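Local atomic coordinates of agenet domain-containing protein (Arabidopsis thaliana, PDB entry 6IE4), a protein that probably reads chromatin by binding methylated histone H3 tails through its tandem Agenet domains. Residues W33-V38 and E55-F60. Residues are numbered along the deposited sequence; the frame is centred on the assembly and turned at random.
Sequences WYMGKV and EYTTLF
Lys37 and Glu55 pair across the antiparallel hairpin of strands 32-40 and 51-56: Glu55 N donates to Lys37 O at 2.8 Å, and the return bond from Lys37 N to Glu55 O is weak. Their side chains share a face of the sheet, but Lys37 NZ and Glu55 OE2 stay 4.5 Å apart, too far for a salt bridge. Gly36 faces Tyr56 in the non-hydrogen-bonded pair, their CA atoms 4.1 Å apart.

Beyond that pair, Met35 O meets the partner chain at its corner, Thr57-Thr58. Thr57 N reaches this oxygen almost straight (2.9 Å, 169°), tilted from the carbonyl plane; Thr57 OG1, held between its own N and carbonyl carbon (chi1 65°), adds a weak bond. A water also donates to Met35 O, accepts from Thr58 N and donates to Thr58 OG1.

Apolar contacts follow the turn. Met35, bent at chi3, lays CE on Thr58 CG2. Tyr34 CE2 meets Leu59 CD2 at 3.8 Å, the two side chains crossing nearly at right angles, while Tyr34 CB sits at the edge of the Tyr56 ring.

Tyr34 OH bonds Asn105 O and Trp109 NE1, and Thr58 OG1 bonds Asp106 O, tying the corner to residues that probably belong to the second Agenet domain. The contact thus places Tyr34, Tyr56, Leu59 and Phe60 against the bound peptide, consistent with a part in histone binding.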
loop_
_atom_site.group_PDB
_atom_site.type_symbol
_atom_site.label_atom_id
_atom_site.label_comp_id
_atom_site.label_asym_id
_atom_site.label_seq_id
_atom_site.Cartn_x
_atom_site.Cartn_y
_atom_site.Cartn_z
ATOM N N TRP A 33 2.435 0.915 -0.363
ATOM C CA TRP A 33 1.977 0.719 1.001
ATOM C C TRP A 33 1.500 -0.724 1.082
ATOM O O TRP A 33 0.498 -1.083 0.458
ATOM C CB TRP A 33 0.838 1.677 1.376
ATOM C CG TRP A 33 1.230 3.118 1.682
ATOM C CD1 TRP A 33 1.051 4.212 0.875
ATOM C CD2 TRP A 33 1.860 3.604 2.872
ATOM N NE1 TRP A 33 1.516 5.345 1.496
ATOM C CE2 TRP A 33 2.015 5.000 2.726
ATOM C CE3 TRP A 33 2.307 2.998 4.048
ATOM C CZ2 TRP A 33 2.606 5.795 3.714
ATOM C CZ3 TRP A 33 2.892 3.802 5.039
ATOM C CH2 TRP A 33 3.040 5.178 4.855
ATOM N N TYR A 34 2.218 -1.561 1.822
ATOM C CA TYR A 34 1.856 -2.963 1.969
ATOM C C TYR A 34 1.242 -3.184 3.348
ATOM O O TYR A 34 1.669 -2.586 4.341
ATOM C CB TYR A 34 3.069 -3.876 1.797
ATOM C CG TYR A 34 3.367 -4.228 0.366
ATOM C CD1 TYR A 34 3.881 -3.282 -0.497
ATOM C CD2 TYR A 34 3.096 -5.507 -0.134
ATOM C CE1 TYR A 34 4.142 -3.596 -1.816
ATOM C CE2 TYR A 34 3.351 -5.835 -1.450
ATOM C CZ TYR A 34 3.877 -4.874 -2.293
ATOM O OH TYR A 34 4.136 -5.173 -3.618
ATOM N N MET A 35 0.306 -4.118 3.427
ATOM C CA MET A 35 -0.514 -4.296 4.620
ATOM C C MET A 35 0.201 -5.218 5.594
ATOM O O MET A 35 0.888 -6.162 5.180
ATOM C CB MET A 35 -1.867 -4.904 4.258
ATOM C CG MET A 35 -2.699 -4.105 3.275
ATOM S SD MET A 35 -4.020 -5.124 2.557
ATOM C CE MET A 35 -3.064 -6.391 1.743
ATOM N N GLY A 36 0.092 -4.906 6.882
ATOM C CA GLY A 36 0.685 -5.743 7.897
ATOM C C GLY A 36 0.146 -5.493 9.291
ATOM O O GLY A 36 -0.930 -4.919 9.482
ATOM N N LYS A 37 0.960 -5.871 10.274
ATOM C CA LYS A 37 0.569 -5.881 11.676
ATOM C C LYS A 37 1.803 -5.647 12.527
ATOM O O LYS A 37 2.897 -6.123 12.206
ATOM C CB LYS A 37 -0.044 -7.218 12.119
ATOM C CG LYS A 37 -1.544 -7.386 11.934
ATOM C CD LYS A 37 -1.901 -8.876 11.702
ATOM C CE LYS A 37 -0.915 -9.807 12.438
ATOM N NZ LYS A 37 -1.547 -11.051 12.972
ATOM N N VAL A 38 1.606 -4.989 13.655
ATOM C CA VAL A 38 2.699 -4.708 14.569
ATOM C C VAL A 38 2.875 -5.944 15.441
ATOM O O VAL A 38 1.893 -6.597 15.805
ATOM C CB VAL A 38 2.425 -3.455 15.417
ATOM C CG1 VAL A 38 3.625 -3.153 16.302
ATOM C CG2 VAL A 38 2.130 -2.256 14.535
ATOM N N GLU A 55 4.806 -7.611 10.821
ATOM C CA GLU A 55 4.682 -8.833 10.046
ATOM C C GLU A 55 3.761 -8.504 8.889
ATOM O O GLU A 55 2.620 -8.087 9.101
ATOM C CB GLU A 55 4.137 -9.977 10.904
ATOM C CG GLU A 55 3.424 -11.103 10.167
ATOM C CD GLU A 55 3.158 -12.303 11.080
ATOM O OE1 GLU A 55 4.038 -12.645 11.900
ATOM O OE2 GLU A 55 2.050 -12.878 11.010
ATOM N N TYR A 56 4.283 -8.629 7.676
ATOM C CA TYR A 56 3.517 -8.335 6.478
ATOM C C TYR A 56 2.414 -9.363 6.324
ATOM O O TYR A 56 2.606 -10.544 6.624
ATOM C CB TYR A 56 4.420 -8.341 5.248
ATOM C CG TYR A 56 5.461 -7.248 5.204
ATOM C CD1 TYR A 56 6.524 -7.234 6.099
ATOM C CD2 TYR A 56 5.430 -6.277 4.214
ATOM C CE1 TYR A 56 7.494 -6.252 6.046
ATOM C CE2 TYR A 56 6.396 -5.293 4.146
ATOM C CZ TYR A 56 7.420 -5.283 5.070
ATOM O OH TYR A 56 8.391 -4.313 5.014
ATOM N N THR A 57 1.233 -8.908 5.921
ATOM C CA THR A 57 0.179 -9.881 5.688
ATOM C C THR A 57 0.261 -10.549 4.323
ATOM O O THR A 57 -0.268 -11.651 4.179
ATOM C CB THR A 57 -1.202 -9.259 5.900
ATOM O OG1 THR A 57 -1.423 -8.244 4.926
ATOM C CG2 THR A 57 -1.288 -8.646 7.294
ATOM N N THR A 58 0.920 -9.950 3.321
ATOM C CA THR A 58 0.965 -10.580 1.997
ATOM C C THR A 58 2.351 -10.922 1.462
ATOM O O THR A 58 2.430 -11.501 0.386
ATOM C CB THR A 58 0.258 -9.711 0.942
ATOM O OG1 THR A 58 1.130 -8.661 0.525
ATOM C CG2 THR A 58 -1.027 -9.123 1.505
ATOM N N LEU A 59 3.431 -10.517 2.107
ATOM C CA LEU A 59 4.767 -10.948 1.710
ATOM C C LEU A 59 5.278 -12.058 2.630
ATOM O O LEU A 59 4.796 -12.247 3.747
ATOM C CB LEU A 59 5.735 -9.759 1.712
ATOM C CG LEU A 59 5.314 -8.600 0.801
ATOM C CD1 LEU A 59 6.247 -7.407 0.968
ATOM C CD2 LEU A 59 5.211 -9.036 -0.684
ATOM N N PHE A 60 6.307 -12.761 2.176
ATOM C CA PHE A 60 6.812 -13.911 2.911
ATOM C C PHE A 60 8.324 -13.956 2.760
ATOM O O PHE A 60 8.903 -13.267 1.913
ATOM C CB PHE A 60 6.196 -15.215 2.384
ATOM C CG PHE A 60 4.737 -15.365 2.682
ATOM C CD1 PHE A 60 3.786 -14.903 1.789
ATOM C CD2 PHE A 60 4.307 -15.941 3.861
ATOM C CE1 PHE A 60 2.417 -15.024 2.063
ATOM C CE2 PHE A 60 2.938 -16.066 4.144
ATOM C CZ PHE A 60 1.996 -15.608 3.243
HETATM O O HOH W 1 1.990 -7.505 2.806
#